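Local coordinates for protein proteasome accessory factor B/C (PafBC) (Paenarthrobacter aurescens, PDB 6SJ9) that regulates transcription in the bacterial DNA damage response, probably by binding DNA through its winged helix-turn-helix domains, at residues W108-L113 and P136-R142; Q246-D252 and H298-P304; G364-Q368 and L381-L385. All coordinates share one frame; numbering follows the deposited sequence.

Overall arrangement
The three contacts follow one another along the chain without overlap. Contact 1 comes first and lies near the centre of the chain. It packs helix 95-118 against the loop that leads to helix 147-159. Contact 2 pairs an inner strand with an edge strand of the four-stranded antiparallel sheet in the first WCX domain. Contact 3 lies in the PafC helix-turn-helix domain and joins strand 365-366 and the start of helix 367-374 to helix 378-389. Centres of contacts 1 and 2 are about 23 Å apart, and those of contacts 1 and 3 about 27 Å. Contacts 2 and 3 are farthest apart, about 40 Å between centres. None touches another; they lie in separate parts of this multidomain regulator.

Contact 1 (W108-L113 and P136-R142); sequences WERAAL and PAGVQPR
Glu109 and Arg142 form a salt bridge between helix 95-118 and the loop that follows it. CG of Glu109 lies anti to the backbone N (chi1 167°), which sends the extended chain out from the helix to the loop. Its CB and CG pass NH1 of Arg142, with CG 3.9 Å from NH1. Its CD then brings OE2 to two donors. OE2 is 2.8 Å from Arg142 NH1 and 3.0 Å from Arg142 NE. This is a side-on grip on one oxygen, in the guanidinium plane, and both nitrogens come from the same face of the carboxylate. The two planes stand 83° apart. OE1 stays 3.3 Å from Arg142 NH1 without a hydrogen bond and faces Val139 CG1. With an alanine here, the Arg142 guanidinium would probably lose its carboxylate mate and be freer to turn. Ala112 CB meets Val139 CG2 at 3.7 Å, and Leu113 CD2 rests on Pro136 CD. Trp108 NE1 is buried without a partner, 3.7 Å from Gly138 O near the ring plane, and Ala112 CB covers one ring face. Around the contact, Trp108 touches helix 427-441, Leu113 packs on Trp627 of helix 627-634, and Pro141 meets helix 285-294.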
# COMPACT_ATOMS: atom_id res chain seq x y z
N TRP A 108 -1.64 -2.83 5.23
CA TRP A 108 -1.89 -2.07 6.45
C TRP A 108 -2.76 -0.86 6.13
O TRP A 108 -3.72 -0.54 6.85
CB TRP A 108 -0.56 -1.60 7.07
CG TRP A 108 -0.83 -0.43 7.99
CD1 TRP A 108 -0.56 0.88 7.75
CD2 TRP A 108 -1.45 -0.48 9.28
NE1 TRP A 108 -0.98 1.65 8.80
CE2 TRP A 108 -1.52 0.83 9.76
CE3 TRP A 108 -1.98 -1.52 10.06
CZ2 TRP A 108 -2.09 1.16 10.99
CZ3 TRP A 108 -2.54 -1.20 11.31
CH2 TRP A 108 -2.60 0.14 11.76
N GLU A 109 -2.40 -0.15 5.05
CA GLU A 109 -3.11 1.05 4.66
C GLU A 109 -4.58 0.75 4.44
O GLU A 109 -5.44 1.48 4.94
CB GLU A 109 -2.45 1.65 3.41
CG GLU A 109 -3.27 2.71 2.73
CD GLU A 109 -2.44 3.54 1.75
OE1 GLU A 109 -1.42 4.13 2.14
OE2 GLU A 109 -2.81 3.56 0.57
N ARG A 110 -4.91 -0.38 3.78
CA ARG A 110 -6.33 -0.71 3.61
C ARG A 110 -6.99 -1.01 4.94
O ARG A 110 -8.14 -0.63 5.19
CB ARG A 110 -6.55 -1.90 2.65
CG ARG A 110 -6.12 -1.62 1.22
CD ARG A 110 -6.61 -2.68 0.31
NE ARG A 110 -8.08 -2.71 0.24
CZ ARG A 110 -8.81 -1.97 -0.60
NH1 ARG A 110 -8.22 -1.12 -1.44
NH2 ARG A 110 -10.12 -2.04 -0.56
N ALA A 111 -6.27 -1.69 5.83
CA ALA A 111 -6.86 -1.96 7.15
C ALA A 111 -7.12 -0.65 7.90
O ALA A 111 -8.13 -0.50 8.61
CB ALA A 111 -5.91 -2.87 7.95
N ALA A 112 -6.17 0.28 7.80
CA ALA A 112 -6.24 1.53 8.56
C ALA A 112 -7.39 2.40 8.06
O ALA A 112 -8.10 3.02 8.86
CB ALA A 112 -4.89 2.28 8.44
N LEU A 113 -7.61 2.41 6.76
CA LEU A 113 -8.73 3.17 6.22
C LEU A 113 -10.06 2.60 6.70
O LEU A 113 -10.94 3.33 7.19
CB LEU A 113 -8.63 3.20 4.71
CG LEU A 113 -7.47 4.09 4.29
CD1 LEU A 113 -7.16 3.96 2.81
CD2 LEU A 113 -7.82 5.52 4.70
N PRO A 136 -6.27 9.01 8.82
CA PRO A 136 -5.80 8.48 10.11
C PRO A 136 -4.28 8.41 10.19
O PRO A 136 -3.55 8.52 9.19
CB PRO A 136 -6.41 7.08 10.16
CG PRO A 136 -6.48 6.69 8.71
CD PRO A 136 -6.80 7.95 7.95
N ALA A 137 -3.81 8.25 11.43
CA ALA A 137 -2.39 8.09 11.72
C ALA A 137 -1.79 6.96 10.89
O ALA A 137 -2.37 5.88 10.74
CB ALA A 137 -2.19 7.78 13.21
N GLY A 138 -0.61 7.22 10.33
CA GLY A 138 0.05 6.20 9.54
C GLY A 138 -0.48 6.02 8.14
O GLY A 138 -0.17 5.01 7.50
N VAL A 139 -1.31 6.96 7.65
CA VAL A 139 -1.78 6.99 6.26
C VAL A 139 -1.50 8.37 5.68
O VAL A 139 -1.91 9.39 6.24
CB VAL A 139 -3.28 6.63 6.13
CG1 VAL A 139 -3.70 6.62 4.68
CG2 VAL A 139 -3.59 5.29 6.77
N GLN A 140 -0.83 8.40 4.54
CA GLN A 140 -0.56 9.61 3.79
C GLN A 140 -1.18 9.45 2.42
O GLN A 140 -1.50 8.32 2.02
CB GLN A 140 0.96 9.83 3.69
CG GLN A 140 1.63 8.87 2.76
CD GLN A 140 3.14 8.95 2.79
OE1 GLN A 140 3.71 9.76 3.52
NE2 GLN A 140 3.78 8.13 1.98
N PRO A 141 -1.37 10.53 1.66
CA PRO A 141 -1.87 10.38 0.29
C PRO A 141 -0.92 9.51 -0.52
O PRO A 141 0.30 9.51 -0.33
CB PRO A 141 -1.90 11.82 -0.24
CG PRO A 141 -2.03 12.64 1.01
CD PRO A 141 -1.24 11.95 2.04
N ARG A 142 -1.48 8.73 -1.41
CA ARG A 142 -0.68 7.79 -2.17
C ARG A 142 -0.22 8.49 -3.45
O ARG A 142 -1.04 8.85 -4.31
CB ARG A 142 -1.47 6.52 -2.47
CG ARG A 142 -0.57 5.46 -3.05
CD ARG A 142 0.31 4.88 -1.97
NE ARG A 142 -0.41 3.94 -1.13
CZ ARG A 142 0.02 2.70 -0.91
NH1 ARG A 142 -0.68 1.89 -0.13
NH2 ARG A 142 1.13 2.27 -1.50

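Contact 2 (Q246-D252 and H298-P304); sequences QATLVID and HVKVTGP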
# COMPACT_ATOMS: atom_id res chain seq x y z
N GLN A 246 13.31 23.61 0.76
CA GLN A 246 12.47 23.88 1.93
C GLN A 246 11.16 24.55 1.55
O GLN A 246 11.16 25.56 0.83
CB GLN A 246 13.18 24.77 2.94
CG GLN A 246 12.34 25.08 4.19
CD GLN A 246 13.16 25.72 5.34
OE1 GLN A 246 13.97 25.06 5.99
NE2 GLN A 246 12.94 27.02 5.56
N ALA A 247 10.05 23.99 2.03
CA ALA A 247 8.72 24.54 1.85
C ALA A 247 8.23 25.22 3.13
O ALA A 247 8.55 24.78 4.24
CB ALA A 247 7.74 23.43 1.44
N THR A 248 7.43 26.28 2.98
CA THR A 248 6.83 27.00 4.10
C THR A 248 5.31 26.90 3.96
O THR A 248 4.74 27.33 2.95
CB THR A 248 7.29 28.45 4.15
OG1 THR A 248 8.72 28.50 4.07
CG2 THR A 248 6.87 29.11 5.46
N LEU A 249 4.66 26.31 4.96
CA LEU A 249 3.26 25.95 4.88
C LEU A 249 2.51 26.50 6.08
O LEU A 249 3.03 26.49 7.21
CB LEU A 249 3.09 24.43 4.81
CG LEU A 249 3.91 23.70 3.75
CD1 LEU A 249 3.67 22.19 3.89
CD2 LEU A 249 3.62 24.18 2.32
N VAL A 250 1.30 27.00 5.84
CA VAL A 250 0.34 27.32 6.89
C VAL A 250 -0.73 26.24 6.87
O VAL A 250 -1.40 26.06 5.84
CB VAL A 250 -0.27 28.71 6.70
CG1 VAL A 250 -1.38 28.89 7.68
CG2 VAL A 250 0.78 29.79 6.88
N ILE A 251 -0.93 25.57 8.01
CA ILE A 251 -1.83 24.44 8.15
C ILE A 251 -2.75 24.64 9.35
O ILE A 251 -2.39 25.28 10.34
CB ILE A 251 -1.07 23.11 8.31
CG1 ILE A 251 -0.22 23.16 9.58
CG2 ILE A 251 -0.17 22.85 7.12
CD1 ILE A 251 0.49 21.86 9.86
N ASP A 252 -3.97 24.10 9.25
CA ASP A 252 -4.92 24.13 10.36
C ASP A 252 -4.38 23.34 11.55
O ASP A 252 -3.83 22.24 11.39
CB ASP A 252 -6.26 23.54 9.92
CG ASP A 252 -6.93 24.35 8.83
OD1 ASP A 252 -6.38 25.40 8.44
OD2 ASP A 252 -8.00 23.92 8.35
N HIS A 298 -7.05 22.71 4.20
CA HIS A 298 -6.27 22.56 5.43
C HIS A 298 -4.85 23.08 5.32
O HIS A 298 -4.15 23.11 6.33
CB HIS A 298 -6.23 21.10 5.84
CG HIS A 298 -7.56 20.53 6.20
ND1 HIS A 298 -8.60 21.31 6.69
CD2 HIS A 298 -8.04 19.26 6.13
CE1 HIS A 298 -9.65 20.54 6.91
NE2 HIS A 298 -9.34 19.30 6.59
N VAL A 299 -4.41 23.52 4.15
CA VAL A 299 -3.03 23.96 3.97
C VAL A 299 -3.01 25.07 2.93
O VAL A 299 -3.80 25.07 1.98
CB VAL A 299 -2.09 22.78 3.57
CG1 VAL A 299 -2.53 22.10 2.24
CG2 VAL A 299 -0.64 23.25 3.46
N LYS A 300 -2.12 26.02 3.15
CA LYS A 300 -1.76 27.02 2.17
C LYS A 300 -0.24 27.01 2.03
O LYS A 300 0.47 27.02 3.03
CB LYS A 300 -2.22 28.44 2.58
CG LYS A 300 -1.76 29.52 1.61
CD LYS A 300 -2.06 30.91 2.18
CE LYS A 300 -1.79 32.04 1.20
NZ LYS A 300 -1.95 33.40 1.86
N VAL A 301 0.24 26.92 0.79
CA VAL A 301 1.66 27.10 0.53
C VAL A 301 1.96 28.59 0.59
O VAL A 301 1.39 29.38 -0.17
CB VAL A 301 2.05 26.54 -0.85
CG1 VAL A 301 3.51 26.83 -1.14
CG2 VAL A 301 1.77 25.05 -0.94
N THR A 302 2.83 29.00 1.52
CA THR A 302 3.29 30.38 1.42
C THR A 302 4.51 30.50 0.51
O THR A 302 4.65 31.50 -0.19
CB THR A 302 3.56 31.00 2.80
OG1 THR A 302 4.60 30.27 3.46
CG2 THR A 302 2.30 31.00 3.66
N GLY A 303 5.37 29.49 0.48
CA GLY A 303 6.49 29.48 -0.42
C GLY A 303 7.12 28.10 -0.50
O GLY A 303 6.81 27.23 0.30
N PRO A 304 7.96 27.85 -1.52
CA PRO A 304 8.38 28.73 -2.62
C PRO A 304 7.33 28.79 -3.72
O PRO A 304 6.46 27.93 -3.79
CB PRO A 304 9.66 28.06 -3.13
CG PRO A 304 9.39 26.61 -2.93
CD PRO A 304 8.61 26.53 -1.62
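Strands 246-252 and 299-303 run antiparallel, their axes 4.7 Å apart at closest approach, and a classic beta bulge sets Thr302 and Gly303 opposite Thr248. Val250 and Lys300 form a hydrogen-bonded pair, with Val250 N to Lys300 O at 2.9 Å and Lys300 N to Val250 O at 2.8 Å. At the bulge, Thr248 N donates to Gly303 O in an almost straight bond (178°). Thr248 O takes the N-H of Thr302 and weak bonds from Gly303 N and the Thr302 hydroxyl. Chi1 of 61° sets this OG1 between the backbone N and the carbonyl carbon of Thr302, within 3.2 Å of Thr248 CG2. On the same face, Val250 CG2 touches Thr302 CG2 at 3.8 Å. The face carrying Leu249, Ile251, Val299 and Val301 is apolar here. Leu249 and Val301 lie side by side, with CD2 of Leu249 3.8 Å from CG2 of Val301. CG2 of Ile251 meets CG2 of Val299 at 3.7 Å. At the far end His298 ND1 donates to Asp252 OD2 at 3.2 Å, from above the carboxylate plane, while Asp252 OD1 makes a salt bridge with Arg275. Strand 299-303 edges the four-stranded WCX sheet, whose order 2-3-1-4 is consistent with a ferredoxin-like fold. Strand 275-282 pairs with the other edge of strand 245-252. Helix 257-261 covers Leu249 and Ile251, and helix 305-323 covers Val301.

Contact 3 (G364-Q368 and L381-L385); sequences GLHIQ and LIDDL
Leu365 and Leu381 both hold CG anti to the backbone N (chi1 -169° and 179°), and these torsions carry their methyl ends into the interface between the two segments. The contact lies in the PafC winged helix-turn-helix domain, where helices 367-374 and 378-389 are consistent with the two motif helices. It joins strand 365-366 and the start of helix 367-374 to helix 378-389. The five touching residues are buried and no hydrogen bond crosses, so the packing is apolar. Leu365 divides its branches between two leucines. Its CD1 meets CD2 of Leu385 tip to tip at 4.1 Å. The Leu365 and Leu381 side chains slide past each other in opposite directions, with CD2 of Leu365 4.2 Å from CD2 of Leu381. Ile367 CG2 packs on CD2 of Leu381 at 3.9 Å and on CG1 of Ile382 at 4.1 Å, with the Ile382 side chain crossing at about a right angle. Helix 346-360 extends this core: Leu355 touches Leu381 and Leu385, and Phe358 touches Leu365. Trp406 of strand 404-407 adds to it beside Ile367, Ile382 and Leu385. One methyl of Leu381 also reaches the backbone, where CD2 lies 3.3 Å from the carbonyl O of Ile367.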
# COMPACT_ATOMS: atom_id res chain seq x y z
N GLY A 364 16.73 -11.24 -13.33
CA GLY A 364 15.49 -10.50 -13.29
C GLY A 364 14.29 -11.33 -13.71
O GLY A 364 14.32 -12.54 -13.88
N LEU A 365 13.21 -10.61 -13.92
CA LEU A 365 11.90 -11.17 -14.18
C LEU A 365 11.63 -10.95 -15.66
O LEU A 365 11.49 -9.80 -16.08
CB LEU A 365 10.84 -10.49 -13.29
CG LEU A 365 9.47 -11.21 -13.29
CD1 LEU A 365 8.62 -10.74 -12.10
CD2 LEU A 365 8.71 -10.97 -14.57
N HIS A 366 11.62 -12.04 -16.45
CA HIS A 366 11.27 -11.95 -17.87
C HIS A 366 9.77 -12.14 -18.03
O HIS A 366 9.22 -13.22 -17.76
CB HIS A 366 12.06 -12.96 -18.70
CG HIS A 366 13.50 -12.57 -18.84
ND1 HIS A 366 13.94 -11.73 -19.84
CD2 HIS A 366 14.58 -12.84 -18.07
CE1 HIS A 366 15.24 -11.53 -19.71
NE2 HIS A 366 15.65 -12.20 -18.64
N ILE A 367 9.10 -11.09 -18.46
CA ILE A 367 7.65 -11.04 -18.25
C ILE A 367 6.95 -12.18 -18.99
O ILE A 367 6.14 -12.91 -18.38
CB ILE A 367 7.10 -9.66 -18.64
CG1 ILE A 367 7.48 -8.68 -17.55
CG2 ILE A 367 5.56 -9.72 -18.71
CD1 ILE A 367 7.29 -7.25 -17.94
N GLN A 368 7.24 -12.36 -20.29
CA GLN A 368 6.46 -13.35 -21.05
C GLN A 368 6.64 -14.75 -20.47
O GLN A 368 5.67 -15.49 -20.26
CB GLN A 368 6.84 -13.41 -22.53
CG GLN A 368 5.84 -14.35 -23.34
CD GLN A 368 4.39 -13.81 -23.25
OE1 GLN A 368 4.12 -12.68 -23.67
NE2 GLN A 368 3.47 -14.60 -22.71
N LEU A 381 0.10 -10.31 -15.78
CA LEU A 381 1.34 -10.26 -15.00
C LEU A 381 1.83 -8.82 -14.80
O LEU A 381 2.23 -8.45 -13.69
CB LEU A 381 2.41 -11.12 -15.67
CG LEU A 381 3.72 -11.07 -14.89
CD1 LEU A 381 3.55 -11.61 -13.53
CD2 LEU A 381 4.77 -11.91 -15.56
N ILE A 382 1.76 -7.99 -15.84
CA ILE A 382 2.14 -6.58 -15.71
C ILE A 382 1.27 -5.88 -14.66
O ILE A 382 1.75 -5.05 -13.87
CB ILE A 382 2.06 -5.92 -17.09
CG1 ILE A 382 3.20 -6.46 -17.95
CG2 ILE A 382 2.17 -4.46 -16.94
CD1 ILE A 382 2.98 -6.20 -19.47
N ASP A 383 -0.03 -6.18 -14.64
CA ASP A 383 -0.87 -5.55 -13.64
C ASP A 383 -0.46 -5.99 -12.22
O ASP A 383 -0.48 -5.18 -11.30
CB ASP A 383 -2.34 -5.84 -13.89
CG ASP A 383 -3.23 -4.76 -13.28
OD1 ASP A 383 -2.94 -3.57 -13.54
OD2 ASP A 383 -4.21 -5.06 -12.56
N ASP A 384 -0.11 -7.27 -12.03
CA ASP A 384 0.42 -7.72 -10.74
C ASP A 384 1.61 -6.89 -10.34
O ASP A 384 1.74 -6.51 -9.19
CB ASP A 384 0.86 -9.19 -10.76
CG ASP A 384 -0.29 -10.16 -10.90
OD1 ASP A 384 -1.45 -9.82 -10.59
OD2 ASP A 384 -0.02 -11.30 -11.30
N LEU A 385 2.50 -6.59 -11.30
CA LEU A 385 3.70 -5.85 -10.97
C LEU A 385 3.39 -4.40 -10.67
O LEU A 385 4.02 -3.80 -9.80
CB LEU A 385 4.76 -5.97 -12.08
CG LEU A 385 5.37 -7.35 -12.23
CD1 LEU A 385 6.18 -7.52 -13.48
CD2 LEU A 385 6.27 -7.60 -11.04